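Local coordinates for Sso-CP2 metallo-carboxypetidase (Sulfolobus solfataricus, PDB 4MMO), which probably hydrolyses peptide bonds as a zinc-dependent carboxypeptidase of the M20 family, at residues Y30-V35 and V41-E46; A157-M162 and K432-L437. All coordinates share one frame; numbering follows the deposited sequence.

How the interactions relate
Interactions 1 and 2 illustrate how a single beta-sheet can be met by segments from near both ends of a chain. In interaction 1, helix 24-39 near the N-terminus packs on strand 43-46, an outermost strand of the six-stranded mixed sheet; in interaction 2, the C-terminal end that follows helix 417-433 meets strand 159-161, next to the outermost strand 395-396 at the far side of the same sheet. Their centres lie 22 Å apart and their nearest atoms about 13 Å, without touching. Along the chain they follow in series, the first closed by a short helix-to-strand turn, the second spanning 270 residues. Both belong to the zinc-bearing part of the molecule, yet lie away from the metal site.

Interaction 1. Residues Y30-V35 and V41-E46; sequences YLKETV and VKANLE
Lys32 and Ala43 form the centre of this helix-on-strand contact, where their CA atoms come within 5.6 Å. The CB of Ala43 points at the helix and sits 3.6 Å from Lys32 O, a contact with the helix backbone. Carbon contacts surround it. The same Ala43 CB meets the CG of Lys32, and from the next turn of the helix Val35 places CG1 3.9 Å from Ala43 CB. That branch lies opposite the backbone N (chi1 167°), a setting that carries it toward the strand, while Val35 also touches Ala56 of strand 53-58 and Tyr133 of strand 128-134. Farther along, Lys32 CD passes 4.0 Å from Leu45 CG, the two side chains crossing at a slant, and Leu45 also touches Ala28 and Asn29 of the helix.

The polar part is gathered at the end of Lys32. Its aliphatic chain runs out over the strand backbone, with CE 3.4 Å from Ala43 O, and then bends at the last torsion (chi4 137°). The ammonium NZ of Lys32 donates to a water at 2.9 Å, and the same water accepts from Leu45 N at 3.2 Å. One solvent molecule thus ties the lysine to the strand backbone. Ala43 N is in turn bound by Glu36, one helical turn beyond Lys32.

Backbone bonds join the strand to strand 53-58, Asn44 with Tyr55 and Glu46 with Val53. Helix and strand run nearly antiparallel, 162° between their directions, and their axes approach to 7.7 Å. The arrangement is that of a helix packed on the edge strand of a mixed sheet, as in alpha/beta folds, here in the zinc-binding part of the M20 peptidase fold.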
loop_
_atom_site.group_PDB
_atom_site.type_symbol
_atom_site.label_atom_id
_atom_site.label_comp_id
_atom_site.label_asym_id
_atom_site.label_seq_id
_atom_site.Cartn_x
_atom_site.Cartn_y
_atom_site.Cartn_z
ATOM N N TYR A 30 19.093 33.098 7.326
ATOM C CA TYR A 30 20.172 32.975 8.289
ATOM C C TYR A 30 21.457 32.638 7.542
ATOM O O TYR A 30 22.511 33.229 7.788
ATOM C CB TYR A 30 19.849 31.880 9.307
ATOM C CG TYR A 30 21.049 31.393 10.084
ATOM C CD1 TYR A 30 21.457 32.036 11.245
ATOM C CD2 TYR A 30 21.776 30.287 9.655
ATOM C CE1 TYR A 30 22.556 31.590 11.959
ATOM C CE2 TYR A 30 22.878 29.837 10.362
ATOM C CZ TYR A 30 23.263 30.494 11.511
ATOM O OH TYR A 30 24.356 30.049 12.218
ATOM N N LEU A 31 21.357 31.694 6.611
ATOM C CA LEU A 31 22.527 31.234 5.872
ATOM C C LEU A 31 23.114 32.380 5.061
ATOM O O LEU A 31 24.324 32.592 5.075
ATOM C CB LEU A 31 22.174 30.046 4.972
ATOM C CG LEU A 31 23.342 29.327 4.286
ATOM C CD1 LEU A 31 24.408 28.865 5.288
ATOM C CD2 LEU A 31 22.816 28.142 3.490
ATOM N N LYS A 32 22.260 33.133 4.376
ATOM C CA LYS A 32 22.716 34.310 3.644
ATOM C C LYS A 32 23.484 35.249 4.571
ATOM O O LYS A 32 24.592 35.679 4.254
ATOM C CB LYS A 32 21.536 35.056 3.019
ATOM C CG LYS A 32 21.918 36.391 2.374
ATOM C CD LYS A 32 20.709 37.272 2.113
ATOM C CE LYS A 32 21.080 38.750 2.190
ATOM N NZ LYS A 32 20.466 39.557 1.101
ATOM N N GLU A 33 22.883 35.564 5.714
ATOM C CA GLU A 33 23.478 36.498 6.665
ATOM C C GLU A 33 24.789 35.959 7.211
ATOM O O GLU A 33 25.761 36.694 7.362
ATOM C CB GLU A 33 22.509 36.763 7.820
ATOM C CG GLU A 33 21.288 37.582 7.424
ATOM C CD GLU A 33 20.178 37.520 8.460
ATOM O OE1 GLU A 33 20.457 37.143 9.618
ATOM O OE2 GLU A 33 19.024 37.846 8.111
ATOM N N THR A 34 24.803 34.665 7.505
ATOM C CA THR A 34 25.975 34.012 8.057
ATOM C C THR A 34 27.139 34.028 7.062
ATOM O O THR A 34 28.287 34.234 7.446
ATOM C CB THR A 34 25.644 32.568 8.446
ATOM O OG1 THR A 34 24.551 32.567 9.374
ATOM C CG2 THR A 34 26.846 31.884 9.078
ATOM N N VAL A 35 26.838 33.810 5.785
ATOM C CA VAL A 35 27.868 33.836 4.750
ATOM C C VAL A 35 28.528 35.209 4.710
ATOM O O VAL A 35 29.753 35.315 4.675
ATOM C CB VAL A 35 27.288 33.478 3.359
ATOM C CG1 VAL A 35 28.268 33.822 2.239
ATOM C CG2 VAL A 35 26.932 32.002 3.299
ATOM N N VAL A 41 31.745 39.051 2.251
ATOM C CA VAL A 41 31.308 39.341 0.889
ATOM C C VAL A 41 29.793 39.484 0.873
ATOM O O VAL A 41 29.132 39.225 1.876
ATOM C CB VAL A 41 31.708 38.218 -0.096
ATOM C CG1 VAL A 41 33.216 38.099 -0.182
ATOM C CG2 VAL A 41 31.087 36.881 0.317
ATOM N N LYS A 42 29.249 39.887 -0.269
ATOM C CA LYS A 42 27.807 39.988 -0.439
ATOM C C LYS A 42 27.212 38.629 -0.815
ATOM O O LYS A 42 27.699 37.959 -1.728
ATOM C CB LYS A 42 27.481 41.032 -1.511
ATOM C CG LYS A 42 26.004 41.153 -1.857
ATOM C CD LYS A 42 25.717 42.459 -2.588
ATOM C CE LYS A 42 24.825 42.251 -3.801
ATOM N NZ LYS A 42 25.529 41.525 -4.895
ATOM N N ALA A 43 26.170 38.225 -0.091
ATOM C CA ALA A 43 25.435 37.000 -0.396
ATOM C C ALA A 43 24.004 37.353 -0.788
ATOM O O ALA A 43 23.433 38.313 -0.267
ATOM C CB ALA A 43 25.441 36.068 0.800
ATOM N N ASN A 44 23.427 36.564 -1.693
ATOM C CA ASN A 44 22.109 36.861 -2.245
ATOM C C ASN A 44 21.126 35.704 -2.114
ATOM O O ASN A 44 21.451 34.562 -2.438
ATOM C CB ASN A 44 22.238 37.238 -3.722
ATOM C CG ASN A 44 23.218 38.371 -3.949
ATOM O OD1 ASN A 44 22.893 39.537 -3.733
ATOM N ND2 ASN A 44 24.427 38.032 -4.390
ATOM N N LEU A 45 19.926 36.009 -1.627
ATOM C CA LEU A 45 18.798 35.096 -1.750
ATOM C C LEU A 45 18.208 35.283 -3.132
ATOM O O LEU A 45 17.682 36.351 -3.452
ATOM C CB LEU A 45 17.721 35.382 -0.705
ATOM C CG LEU A 45 17.909 34.855 0.716
ATOM C CD1 LEU A 45 16.699 35.220 1.552
ATOM C CD2 LEU A 45 18.119 33.355 0.727
ATOM N N GLU A 46 18.307 34.245 -3.953
ATOM C CA GLU A 46 17.787 34.290 -5.311
ATOM C C GLU A 46 16.546 33.420 -5.416
ATOM O O GLU A 46 16.515 32.292 -4.921
ATOM C CB GLU A 46 18.869 33.866 -6.300
ATOM C CG GLU A 46 19.956 34.924 -6.439
ATOM C CD GLU A 46 21.163 34.445 -7.209
ATOM O OE1 GLU A 46 21.350 33.218 -7.324
ATOM O OE2 GLU A 46 21.928 35.301 -7.697
HETATM O O HOH W 1 19.168 39.137 -1.417
#

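Interaction 2. Residues A157-M162 and K432-L437; sequences ADSVIM and KLYPIL
Ser159 and Tyr434 meet through their hydroxyls: Ser159 OG donates to Tyr434 OH at 2.7 Å, the one hydrogen bond between the two segments. The serine comes at the phenol obliquely, with OG only 3.1 Å from Tyr434 CZ and equally distant from CE1 and CE2, 3.7 Å each. Beside it, the CB of Asp158 lies 3.8 Å from Tyr434 OH, a plain van der Waals contact.

One torsion explains the reach: Tyr434 CG stands opposite the backbone N (chi1 173°), which sends the ring from the chain's end toward the strand, bridging the 9.9 Å between the CA atoms of Ser159 and Tyr434. Farther out, strand 159-161 is held by backbone bonds to strand 65-71, through Leu67, and Asp158 OD2 accepts from Thr65 N. Lys64, which precedes strand 65-71, makes a cation-pi contact with the Tyr434 ring, donates to Tyr434 O and pairs with the Leu437 carboxylate.

A phenylalanine at Tyr434 would probably leave Ser159 OG without this acceptor, with the C-terminal end no longer tied by a hydrogen bond to strand 159-161. Both residues are buried, and the phenol oxygen supplies the serine hydroxyl with a partner where solvent is largely excluded; a single directional bond thus joins these two segments, beside the charge-based hold of Lys64.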
loop_
_atom_site.group_PDB
_atom_site.type_symbol
_atom_site.label_atom_id
_atom_site.label_comp_id
_atom_site.label_asym_id
_atom_site.label_seq_id
_atom_site.Cartn_x
_atom_site.Cartn_y
_atom_site.Cartn_z
ATOM N N ALA A 157 32.523 28.184 -13.906
ATOM C CA ALA A 157 33.635 27.786 -13.054
ATOM C C ALA A 157 34.417 26.684 -13.755
ATOM O O ALA A 157 33.884 26.017 -14.640
ATOM C CB ALA A 157 33.124 27.306 -11.713
ATOM N N ASP A 158 35.673 26.494 -13.359
ATOM C CA ASP A 158 36.524 25.475 -13.971
ATOM C C ASP A 158 36.260 24.103 -13.375
ATOM O O ASP A 158 36.516 23.083 -14.010
ATOM C CB ASP A 158 37.998 25.836 -13.794
ATOM C CG ASP A 158 38.305 27.236 -14.271
ATOM O OD1 ASP A 158 38.211 27.480 -15.492
ATOM O OD2 ASP A 158 38.629 28.094 -13.424
ATOM N N SER A 159 35.753 24.076 -12.149
ATOM C CA SER A 159 35.433 22.813 -11.500
ATOM C C SER A 159 34.332 23.003 -10.473
ATOM O O SER A 159 34.025 24.125 -10.074
ATOM C CB SER A 159 36.673 22.223 -10.829
ATOM O OG SER A 159 37.136 23.064 -9.789
ATOM N N VAL A 160 33.746 21.889 -10.050
ATOM C CA VAL A 160 32.665 21.913 -9.088
ATOM C C VAL A 160 32.808 20.779 -8.087
ATOM O O VAL A 160 33.184 19.665 -8.450
ATOM C CB VAL A 160 31.289 21.812 -9.794
ATOM C CG1 VAL A 160 31.230 20.581 -10.693
ATOM C CG2 VAL A 160 30.156 21.791 -8.779
ATOM N N ILE A 161 32.514 21.073 -6.823
ATOM C CA ILE A 161 32.398 20.027 -5.815
ATOM C C ILE A 161 30.954 19.949 -5.319
ATOM O O ILE A 161 30.329 20.964 -5.007
ATOM C CB ILE A 161 33.403 20.209 -4.646
ATOM C CG1 ILE A 161 33.165 21.519 -3.894
ATOM C CG2 ILE A 161 34.847 20.151 -5.182
ATOM C CD1 ILE A 161 33.910 21.595 -2.574
ATOM N N MET A 162 30.423 18.732 -5.280
ATOM C CA MET A 162 29.038 18.514 -4.893
ATOM C C MET A 162 28.916 18.514 -3.369
ATOM O O MET A 162 29.829 18.971 -2.680
ATOM C CB MET A 162 28.522 17.216 -5.510
ATOM C CG MET A 162 28.524 17.222 -7.029
ATOM S SD MET A 162 27.624 18.615 -7.750
ATOM C CE MET A 162 25.968 18.287 -7.129
ATOM N N LYS A 432 44.068 24.790 -0.781
ATOM C CA LYS A 432 45.463 25.199 -0.924
ATOM C C LYS A 432 46.100 24.469 -2.096
ATOM O O LYS A 432 46.961 25.000 -2.789
ATOM C CB LYS A 432 46.241 24.888 0.355
ATOM C CG LYS A 432 46.041 25.891 1.475
ATOM C CD LYS A 432 46.587 25.362 2.789
ATOM C CE LYS A 432 46.989 26.494 3.717
ATOM N NZ LYS A 432 47.071 26.049 5.135
ATOM N N LEU A 433 45.630 23.249 -2.321
ATOM C CA LEU A 433 46.257 22.315 -3.238
ATOM C C LEU A 433 45.693 22.416 -4.656
ATOM O O LEU A 433 46.435 22.318 -5.638
ATOM C CB LEU A 433 46.048 20.909 -2.685
ATOM C CG LEU A 433 46.838 19.735 -3.243
ATOM C CD1 LEU A 433 48.332 20.018 -3.268
ATOM C CD2 LEU A 433 46.536 18.534 -2.380
ATOM N N TYR A 434 44.382 22.618 -4.760
ATOM C CA TYR A 434 43.717 22.715 -6.061
ATOM C C TYR A 434 44.364 23.734 -7.006
ATOM O O TYR A 434 44.598 23.428 -8.177
ATOM C CB TYR A 434 42.231 23.041 -5.883
ATOM C CG TYR A 434 41.506 23.316 -7.182
ATOM C CD1 TYR A 434 41.429 22.349 -8.177
ATOM C CD2 TYR A 434 40.897 24.539 -7.414
ATOM C CE1 TYR A 434 40.768 22.596 -9.364
ATOM C CE2 TYR A 434 40.228 24.793 -8.598
ATOM C CZ TYR A 434 40.168 23.819 -9.568
ATOM O OH TYR A 434 39.507 24.073 -10.746
ATOM N N PRO A 435 44.658 24.945 -6.507
ATOM C CA PRO A 435 45.190 25.958 -7.426
ATOM C C PRO A 435 46.645 25.733 -7.868
ATOM O O PRO A 435 47.052 26.325 -8.866
ATOM C CB PRO A 435 45.059 27.261 -6.630
ATOM C CG PRO A 435 45.056 26.850 -5.214
ATOM C CD PRO A 435 44.432 25.492 -5.158
ATOM N N ILE A 436 47.406 24.901 -7.160
ATOM C CA ILE A 436 48.806 24.679 -7.529
ATOM C C ILE A 436 48.976 23.496 -8.485
ATOM O O ILE A 436 49.999 23.385 -9.157
ATOM C CB ILE A 436 49.740 24.515 -6.292
ATOM C CG1 ILE A 436 49.455 23.220 -5.527
ATOM C CG2 ILE A 436 49.611 25.724 -5.379
ATOM C CD1 ILE A 436 50.460 22.927 -4.421
ATOM N N LEU A 437 47.973 22.625 -8.556
ATOM C CA LEU A 437 48.035 21.478 -9.453
ATOM C C LEU A 437 47.643 21.879 -10.869
ATOM O O LEU A 437 48.102 21.282 -11.844
ATOM C CB LEU A 437 47.132 20.349 -8.958
ATOM C CG LEU A 437 47.497 19.724 -7.612
ATOM C CD1 LEU A 437 46.451 18.694 -7.218
ATOM C CD2 LEU A 437 48.878 19.093 -7.656
ATOM O OXT LEU A 437 46.868 22.813 -11.071
#